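PDB 2VHH: Cg3027-pa, which probably catalyses the hydrolysis of N-carbamoyl-beta-alanine to beta-alanine, ammonia and carbon dioxide, closing the breakdown of pyrimidine bases. Local coordinates for residues C[95-100]-C[120-125]; C[147-152]-C[163-168]. All blocks are in the same frame, centred on the assembly; numbering follows the deposited sequence.

Contact 1: C[95-100]-C[120-125]; sequences EAIWNK and EAWTMP
Ile97 and Trp98, neighbours on helix 90-110, divide the task of meeting the loop that follows strand 115-118: the isoleucine packs on backbone and ring, the tryptophan mainly on the Trp122 ring, with Thr123 beside it. Ile97 points at the loop. Because CG1 lies beside its own backbone N (chi1 -66°), CG2 is swung opposite that N and reaches the Trp122 backbone, 3.3 Å from Trp122 O. The same methyl also leans on the indole, with Ile97 CG2 3.8 Å from Trp122 CE3, while CD1 passes on to the Thr123 carbonyl. The two side chains run past each other in opposite senses. Trp98 and Trp122, by contrast, extend roughly at right angles, although their ring planes differ by only 27°. The rings are slid so far apart that they scarcely overlap: the five-membered ring of Trp98 and the six-membered ring of Trp122 have centroids 5.6 Å apart, and the real touch is Trp98 CD1 to Trp122 CH2 at 3.7 Å. Thr123 points the same way as Trp98, but Trp98 NE1 gives its weak hydrogen bond to Thr148 of the next helix. No hydrogen bond spans the two segments; methyls and rings pack by van der Waals contact, partly against backbone carbonyls. The loop itself bends through a type I turn, Ala121 to Met124, where Arg289 bonds Met124 O and, weakly, Ala121 O. Just before the turn, Glu120 forms a salt bridge with Lys197 and touches Cys234, consistent with the Glu-Lys-Cys catalytic triad of the carbon-nitrogen hydrolase superfamily.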
ATOM      1  N   GLU C  95     -11.466 -47.278 -30.153  1.00 36.15           N
ATOM      2  CA  GLU C  95     -10.542 -48.081 -30.946  1.00 36.31           C
ATOM      3  C   GLU C  95     -10.502 -47.696 -32.412  1.00 35.67           C
ATOM      4  O   GLU C  95      -9.443 -47.726 -33.025  1.00 35.72           O
ATOM      5  CB  GLU C  95     -10.869 -49.562 -30.836  1.00 36.87           C
ATOM      6  CG  GLU C  95     -10.219 -50.253 -29.659  1.00 39.51           C
ATOM      7  CD  GLU C  95      -9.644 -51.599 -30.052  1.00 42.96           C
ATOM      8  OE1 GLU C  95     -10.339 -52.343 -30.797  1.00 43.65           O
ATOM      9  OE2 GLU C  95      -8.495 -51.897 -29.626  1.00 44.16           O
ATOM     10  N   ALA C  96     -11.661 -47.355 -32.973  1.00 34.96           N
ATOM     11  CA  ALA C  96     -11.763 -46.965 -34.373  1.00 34.33           C
ATOM     12  C   ALA C  96     -10.991 -45.673 -34.625  1.00 34.06           C
ATOM     13  O   ALA C  96     -10.317 -45.522 -35.656  1.00 34.14           O
ATOM     14  CB  ALA C  96     -13.222 -46.805 -34.766  1.00 33.80           C
ATOM     15  N   ILE C  97     -11.092 -44.755 -33.667  1.00 33.62           N
ATOM     16  CA  ILE C  97     -10.387 -43.479 -33.709  1.00 33.20           C
ATOM     17  C   ILE C  97      -8.890 -43.694 -33.471  1.00 33.25           C
ATOM     18  O   ILE C  97      -8.060 -43.080 -34.139  1.00 33.21           O
ATOM     19  CB  ILE C  97     -10.977 -42.472 -32.684  1.00 33.12           C
ATOM     20  CG1 ILE C  97     -12.410 -42.091 -33.083  1.00 33.06           C
ATOM     21  CG2 ILE C  97     -10.096 -41.236 -32.560  1.00 32.59           C
ATOM     22  CD1 ILE C  97     -13.131 -41.159 -32.105  1.00 32.93           C
ATOM     23  N   TRP C  98      -8.557 -44.575 -32.530  1.00 33.20           N
ATOM     24  CA  TRP C  98      -7.170 -44.962 -32.280  1.00 33.30           C
ATOM     25  C   TRP C  98      -6.483 -45.393 -33.558  1.00 33.29           C
ATOM     26  O   TRP C  98      -5.442 -44.855 -33.904  1.00 33.40           O
ATOM     27  CB  TRP C  98      -7.095 -46.128 -31.290  1.00 33.62           C
ATOM     28  CG  TRP C  98      -7.112 -45.775 -29.831  1.00 33.83           C
ATOM     29  CD1 TRP C  98      -7.417 -44.568 -29.270  1.00 33.70           C
ATOM     30  CD2 TRP C  98      -6.848 -46.666 -28.744  1.00 33.95           C
ATOM     31  NE1 TRP C  98      -7.340 -44.647 -27.900  1.00 33.54           N
ATOM     32  CE2 TRP C  98      -6.995 -45.924 -27.549  1.00 33.77           C
ATOM     33  CE3 TRP C  98      -6.487 -48.018 -28.665  1.00 33.94           C
ATOM     34  CZ2 TRP C  98      -6.802 -46.490 -26.283  1.00 34.04           C
ATOM     35  CZ3 TRP C  98      -6.288 -48.581 -27.408  1.00 33.94           C
ATOM     36  CH2 TRP C  98      -6.448 -47.813 -26.229  1.00 34.12           C
ATOM     37  N   ASN C  99      -7.073 -46.365 -34.251  1.00 33.24           N
ATOM     38  CA  ASN C  99      -6.459 -46.971 -35.422  1.00 33.22           C
ATOM     39  C   ASN C  99      -6.261 -45.987 -36.565  1.00 33.38           C
ATOM     40  O   ASN C  99      -5.262 -46.066 -37.276  1.00 33.75           O
ATOM     41  CB  ASN C  99      -7.239 -48.206 -35.862  1.00 33.03           C
ATOM     42  CG  ASN C  99      -7.260 -49.282 -34.798  1.00 32.77           C
ATOM     43  OD1 ASN C  99      -6.272 -49.494 -34.093  1.00 32.59           O
ATOM     44  ND2 ASN C  99      -8.391 -49.960 -34.664  1.00 32.41           N
ATOM     45  N   LYS C 100      -7.195 -45.055 -36.729  1.00 33.16           N
ATOM     46  CA  LYS C 100      -7.069 -44.033 -37.758  1.00 33.04           C
ATOM     47  C   LYS C 100      -5.957 -43.031 -37.411  1.00 33.11           C
ATOM     48  O   LYS C 100      -5.115 -42.710 -38.258  1.00 33.27           O
ATOM     49  CB  LYS C 100      -8.393 -43.315 -37.961  1.00 33.02           C
ATOM     50  CG  LYS C 100      -8.425 -42.435 -39.187  1.00 32.86           C
ATOM     51  CD  LYS C 100      -9.795 -41.829 -39.391  1.00 32.82           C
ATOM     52  CE  LYS C 100     -10.167 -40.892 -38.265  1.00 32.18           C
ATOM     53  NZ  LYS C 100     -11.356 -40.109 -38.657  1.00 32.88           N
ATOM     54  N   GLU C 120      -9.020 -31.421 -29.318  1.00 28.83           N
ATOM     55  CA  GLU C 120      -9.586 -31.632 -27.981  1.00 29.49           C
ATOM     56  C   GLU C 120     -10.404 -32.911 -27.907  1.00 29.11           C
ATOM     57  O   GLU C 120     -11.129 -33.243 -28.846  1.00 29.19           O
ATOM     58  CB  GLU C 120     -10.445 -30.444 -27.542  1.00 29.23           C
ATOM     59  CG  GLU C 120     -10.817 -30.487 -26.062  1.00 30.54           C
ATOM     60  CD  GLU C 120     -11.867 -29.456 -25.680  1.00 31.37           C
ATOM     61  OE1 GLU C 120     -12.558 -28.926 -26.577  1.00 35.22           O
ATOM     62  OE2 GLU C 120     -12.016 -29.175 -24.475  1.00 33.28           O
ATOM     63  N   ALA C 121     -10.281 -33.610 -26.777  1.00 29.04           N
ATOM     64  CA  ALA C 121     -11.053 -34.821 -26.488  1.00 28.91           C
ATOM     65  C   ALA C 121     -11.121 -35.741 -27.704  1.00 28.92           C
ATOM     66  O   ALA C 121     -12.192 -36.161 -28.120  1.00 28.73           O
ATOM     67  CB  ALA C 121     -12.450 -34.455 -25.974  1.00 28.64           C
ATOM     68  N   TRP C 122      -9.952 -36.054 -28.251  1.00 29.32           N
ATOM     69  CA  TRP C 122      -9.823 -36.668 -29.575  1.00 29.91           C
ATOM     70  C   TRP C 122     -10.350 -38.091 -29.617  1.00 30.48           C
ATOM     71  O   TRP C 122     -10.674 -38.633 -30.678  1.00 30.51           O
ATOM     72  CB  TRP C 122      -8.354 -36.645 -30.006  1.00 29.55           C
ATOM     73  CG  TRP C 122      -7.444 -37.573 -29.237  1.00 29.20           C
ATOM     74  CD1 TRP C 122      -6.913 -37.363 -27.994  1.00 28.89           C
ATOM     75  CD2 TRP C 122      -6.945 -38.842 -29.676  1.00 29.34           C
ATOM     76  NE1 TRP C 122      -6.120 -38.424 -27.630  1.00 28.61           N
ATOM     77  CE2 TRP C 122      -6.124 -39.349 -28.643  1.00 29.22           C
ATOM     78  CE3 TRP C 122      -7.124 -39.610 -30.838  1.00 29.05           C
ATOM     79  CZ2 TRP C 122      -5.475 -40.584 -28.742  1.00 28.95           C
ATOM     80  CZ3 TRP C 122      -6.483 -40.838 -30.931  1.00 28.63           C
ATOM     81  CH2 TRP C 122      -5.669 -41.312 -29.888  1.00 28.81           C
ATOM     82  N   THR C 123     -10.454 -38.655 -28.425  1.00 31.18           N
ATOM     83  CA  THR C 123     -10.703 -40.047 -28.193  1.00 31.79           C
ATOM     84  C   THR C 123     -12.194 -40.408 -28.306  1.00 32.30           C
ATOM     85  O   THR C 123     -12.554 -41.591 -28.395  1.00 32.57           O
ATOM     86  CB  THR C 123     -10.132 -40.372 -26.805  1.00 31.63           C
ATOM     87  OG1 THR C 123      -9.732 -41.734 -26.757  1.00 32.97           O
ATOM     88  CG2 THR C 123     -11.119 -40.054 -25.672  1.00 31.81           C
ATOM     89  N   MET C 124     -13.051 -39.381 -28.340  1.00 32.79           N
ATOM     90  CA  MET C 124     -14.502 -39.544 -28.191  1.00 33.38           C
ATOM     91  C   MET C 124     -15.312 -38.644 -29.130  1.00 34.00           C
ATOM     92  O   MET C 124     -14.789 -37.663 -29.659  1.00 33.62           O
ATOM     93  CB  MET C 124     -14.905 -39.249 -26.737  1.00 33.21           C
ATOM     94  CG  MET C 124     -14.604 -37.811 -26.255  1.00 33.71           C
ATOM     95  SD  MET C 124     -14.920 -37.496 -24.496  1.00 33.19           S
ATOM     96  CE  MET C 124     -16.704 -37.653 -24.428  1.00 33.22           C
ATOM     97  N   PRO C 125     -16.596 -38.982 -29.351  1.00 34.88           N
ATOM     98  CA  PRO C 125     -17.503 -37.967 -29.897  1.00 35.71           C
ATOM     99  C   PRO C 125     -17.703 -36.856 -28.872  1.00 36.47           C
ATOM    100  O   PRO C 125     -17.644 -37.116 -27.671  1.00 36.45           O
ATOM    101  CB  PRO C 125     -18.816 -38.730 -30.094  1.00 35.76           C
ATOM    102  CG  PRO C 125     -18.722 -39.924 -29.161  1.00 35.45           C
ATOM    103  CD  PRO C 125     -17.263 -40.282 -29.145  1.00 34.82           C
TER

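Contact 2: C[147-152]-C[163-168]; sequences PTTKML and IIHSIL
His165 projects from strand 162-171 toward helix 147-158, which packs on a face of the sheet in the beta-alpha-beta crossover that joins strand 115-118 to its parallel neighbour 162-171. Such crossovers build the alpha-beta-beta-alpha sandwich of the carbon-nitrogen hydrolases. Here the helix and strand segments run almost antiparallel, with axes 10.4 Å apart, and the imidazole fills part of the gap. Its path shows how one ring can serve several partners. CB begins against the end of Leu152, 3.8 Å from Leu152 CD2. The next atom is met more squarely: Leu152 CD2 stands over one face of the ring, nearest to His165 CG, and its line to the centroid is only 16° off the normal, a CH-pi contact of 3.5 Å. His165 CD2 lies under the same methyl. Farther out, ND1 and CE1 each lie 3.9 Å from Thr148 CG2, which comes at the ring obliquely. The threonine offers this methyl because its OG1 is turned beside the backbone N (chi1 -56°), where it bonds Glu141. At the tip, NE2 donates to Thr149 OG1, an acceptor close to the ring plane. That bond is weak, 3.0 Å from His165 NE2 to Thr149 OG1 with an N-H...O angle of 122°. The same hydroxyl is also hydrogen-bonded to the Ala143 carbonyl, so the buried oxygen has two polar partners. The indole of Trp122 meets the imidazole too, its plane steeply inclined to it. Toward the start of the strand the side-chain packing is aliphatic: Leu152 CG sits 3.7 Å from Ile163 CG2. Ile163 CD1 reaches along to the helix backbone, 3.6 Å from Leu152 O.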
ATOM      1  N   PRO C 147      -5.590 -46.265 -20.957  1.00 34.84           N
ATOM      2  CA  PRO C 147      -5.236 -47.057 -22.134  1.00 34.48           C
ATOM      3  C   PRO C 147      -4.656 -46.221 -23.279  1.00 34.09           C
ATOM      4  O   PRO C 147      -3.776 -46.694 -24.001  1.00 34.16           O
ATOM      5  CB  PRO C 147      -6.582 -47.662 -22.553  1.00 34.56           C
ATOM      6  CG  PRO C 147      -7.624 -46.815 -21.862  1.00 34.49           C
ATOM      7  CD  PRO C 147      -6.997 -46.466 -20.575  1.00 34.44           C
ATOM      8  N   THR C 148      -5.154 -44.995 -23.426  1.00 33.53           N
ATOM      9  CA  THR C 148      -4.764 -44.110 -24.521  1.00 33.10           C
ATOM     10  C   THR C 148      -3.330 -43.612 -24.393  1.00 32.90           C
ATOM     11  O   THR C 148      -2.569 -43.659 -25.356  1.00 32.87           O
ATOM     12  CB  THR C 148      -5.735 -42.925 -24.659  1.00 32.99           C
ATOM     13  OG1 THR C 148      -7.061 -43.429 -24.833  1.00 33.15           O
ATOM     14  CG2 THR C 148      -5.392 -42.078 -25.859  1.00 32.79           C
ATOM     15  N   THR C 149      -2.960 -43.147 -23.206  1.00 32.67           N
ATOM     16  CA  THR C 149      -1.592 -42.718 -22.963  1.00 32.63           C
ATOM     17  C   THR C 149      -0.603 -43.881 -23.111  1.00 32.77           C
ATOM     18  O   THR C 149       0.464 -43.696 -23.681  1.00 32.82           O
ATOM     19  CB  THR C 149      -1.442 -41.992 -21.593  1.00 32.73           C
ATOM     20  OG1 THR C 149      -2.199 -40.774 -21.610  1.00 32.43           O
ATOM     21  CG2 THR C 149       0.018 -41.643 -21.297  1.00 32.46           C
ATOM     22  N   LYS C 150      -0.964 -45.068 -22.621  1.00 33.10           N
ATOM     23  CA  LYS C 150      -0.106 -46.254 -22.705  1.00 33.49           C
ATOM     24  C   LYS C 150       0.193 -46.627 -24.152  1.00 33.53           C
ATOM     25  O   LYS C 150       1.331 -46.945 -24.505  1.00 33.54           O
ATOM     26  CB  LYS C 150      -0.762 -47.458 -22.019  1.00 33.80           C
ATOM     27  CG  LYS C 150      -0.996 -47.347 -20.509  1.00 34.99           C
ATOM     28  CD  LYS C 150       0.216 -47.776 -19.680  1.00 37.38           C
ATOM     29  CE  LYS C 150       1.116 -46.589 -19.325  1.00 38.48           C
ATOM     30  NZ  LYS C 150       2.177 -47.017 -18.369  1.00 39.36           N
ATOM     31  N   MET C 151      -0.843 -46.591 -24.982  1.00 33.49           N
ATOM     32  CA  MET C 151      -0.740 -46.920 -26.397  1.00 33.61           C
ATOM     33  C   MET C 151       0.046 -45.861 -27.136  1.00 33.42           C
ATOM     34  O   MET C 151       0.792 -46.153 -28.059  1.00 33.71           O
ATOM     35  CB  MET C 151      -2.154 -47.038 -26.978  1.00 33.91           C
ATOM     36  CG  MET C 151      -2.291 -46.970 -28.505  1.00 34.48           C
ATOM     37  SD  MET C 151      -2.265 -45.276 -29.120  1.00 35.84           S
ATOM     38  CE  MET C 151      -3.489 -45.341 -30.416  1.00 35.22           C
ATOM     39  N   LEU C 152      -0.149 -44.619 -26.722  1.00 33.28           N
ATOM     40  CA  LEU C 152       0.450 -43.468 -27.378  1.00 32.83           C
ATOM     41  C   LEU C 152       1.912 -43.320 -26.997  1.00 32.82           C
ATOM     42  O   LEU C 152       2.695 -42.773 -27.760  1.00 32.81           O
ATOM     43  CB  LEU C 152      -0.330 -42.222 -26.996  1.00 32.51           C
ATOM     44  CG  LEU C 152      -0.724 -41.203 -28.049  1.00 31.64           C
ATOM     45  CD1 LEU C 152      -1.302 -41.821 -29.301  1.00 31.04           C
ATOM     46  CD2 LEU C 152      -1.732 -40.317 -27.400  1.00 31.35           C
ATOM     47  N   ILE C 163       4.514 -36.451 -27.966  1.00 25.99           N
ATOM     48  CA  ILE C 163       3.100 -36.505 -28.317  1.00 25.48           C
ATOM     49  C   ILE C 163       2.262 -35.751 -27.282  1.00 25.50           C
ATOM     50  O   ILE C 163       2.356 -36.010 -26.085  1.00 25.49           O
ATOM     51  CB  ILE C 163       2.606 -37.967 -28.497  1.00 25.26           C
ATOM     52  CG1 ILE C 163       3.403 -38.639 -29.621  1.00 25.09           C
ATOM     53  CG2 ILE C 163       1.094 -38.011 -28.750  1.00 24.29           C
ATOM     54  CD1 ILE C 163       2.949 -40.027 -30.027  1.00 25.25           C
ATOM     55  N   ILE C 164       1.471 -34.799 -27.757  1.00 25.43           N
ATOM     56  CA  ILE C 164       0.526 -34.100 -26.908  1.00 25.56           C
ATOM     57  C   ILE C 164      -0.878 -34.538 -27.294  1.00 25.93           C
ATOM     58  O   ILE C 164      -1.249 -34.480 -28.464  1.00 25.90           O
ATOM     59  CB  ILE C 164       0.688 -32.570 -27.016  1.00 25.32           C
ATOM     60  CG1 ILE C 164       2.063 -32.162 -26.495  1.00 25.30           C
ATOM     61  CG2 ILE C 164      -0.379 -31.848 -26.195  1.00 25.05           C
ATOM     62  CD1 ILE C 164       2.503 -30.775 -26.886  1.00 24.61           C
ATOM     63  N   HIS C 165      -1.652 -35.001 -26.318  1.00 26.35           N
ATOM     64  CA  HIS C 165      -3.034 -35.372 -26.598  1.00 27.03           C
ATOM     65  C   HIS C 165      -4.018 -34.868 -25.550  1.00 27.59           C
ATOM     66  O   HIS C 165      -3.665 -34.677 -24.388  1.00 27.58           O
ATOM     67  CB  HIS C 165      -3.174 -36.878 -26.821  1.00 26.96           C
ATOM     68  CG  HIS C 165      -2.949 -37.707 -25.595  1.00 26.67           C
ATOM     69  ND1 HIS C 165      -3.894 -38.588 -25.115  1.00 26.18           N
ATOM     70  CD2 HIS C 165      -1.882 -37.814 -24.771  1.00 26.21           C
ATOM     71  CE1 HIS C 165      -3.421 -39.191 -24.042  1.00 26.40           C
ATOM     72  NE2 HIS C 165      -2.202 -38.740 -23.812  1.00 26.20           N
ATOM     73  N   SER C 166      -5.250 -34.643 -25.989  1.00 28.27           N
ATOM     74  CA  SER C 166      -6.286 -34.077 -25.144  1.00 29.04           C
ATOM     75  C   SER C 166      -7.394 -35.113 -24.904  1.00 29.44           C
ATOM     76  O   SER C 166      -7.983 -35.633 -25.854  1.00 29.43           O
ATOM     77  CB  SER C 166      -6.835 -32.805 -25.797  1.00 28.98           C
ATOM     78  OG  SER C 166      -7.849 -32.186 -25.014  1.00 30.01           O
ATOM     79  N   ILE C 167      -7.655 -35.409 -23.630  1.00 29.97           N
ATOM     80  CA  ILE C 167      -8.630 -36.425 -23.227  1.00 30.52           C
ATOM     81  C   ILE C 167      -9.481 -35.980 -22.039  1.00 30.84           C
ATOM     82  O   ILE C 167      -9.110 -35.062 -21.310  1.00 31.10           O
ATOM     83  CB  ILE C 167      -7.944 -37.762 -22.792  1.00 30.62           C
ATOM     84  CG1 ILE C 167      -6.932 -37.513 -21.668  1.00 30.41           C
ATOM     85  CG2 ILE C 167      -7.311 -38.488 -23.975  1.00 30.79           C
ATOM     86  CD1 ILE C 167      -7.011 -38.534 -20.562  1.00 30.12           C
ATOM     87  N   LEU C 168     -10.618 -36.651 -21.851  1.00 31.20           N
ATOM     88  CA  LEU C 168     -11.355 -36.608 -20.590  1.00 31.61           C
ATOM     89  C   LEU C 168     -10.593 -37.385 -19.538  1.00 31.76           C
ATOM     90  O   LEU C 168     -10.388 -38.590 -19.678  1.00 31.88           O
ATOM     91  CB  LEU C 168     -12.733 -37.260 -20.725  1.00 31.71           C
ATOM     92  CG  LEU C 168     -14.024 -36.440 -20.740  1.00 32.57           C
ATOM     93  CD1 LEU C 168     -15.071 -37.264 -20.013  1.00 32.48           C
ATOM     94  CD2 LEU C 168     -13.886 -35.050 -20.101  1.00 32.07           C
TER

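How the contacts relate
From the N terminus, the chain leaves strand 72-79, follows helix 90-110 and returns through strand 115-118 to the loop 120-125, where contact 1 closes its excursion. Contact 2 opens only afterwards: helix 147-158 and strand 162-171 form a second, shorter excursion, so the two lie in series and neither encloses the other. Their centres are nevertheless about 10 Å apart, consistent with the loop leaving strand 115-118 beside its sheet neighbour 162-171. The seam is partly backbone, with a probable hydrogen bond from Trp122 N to Ser166 O at 3.1 Å. Together they tie helices 90-110 and 147-158, the loop 120-125 and strand 162-171 into one layered unit.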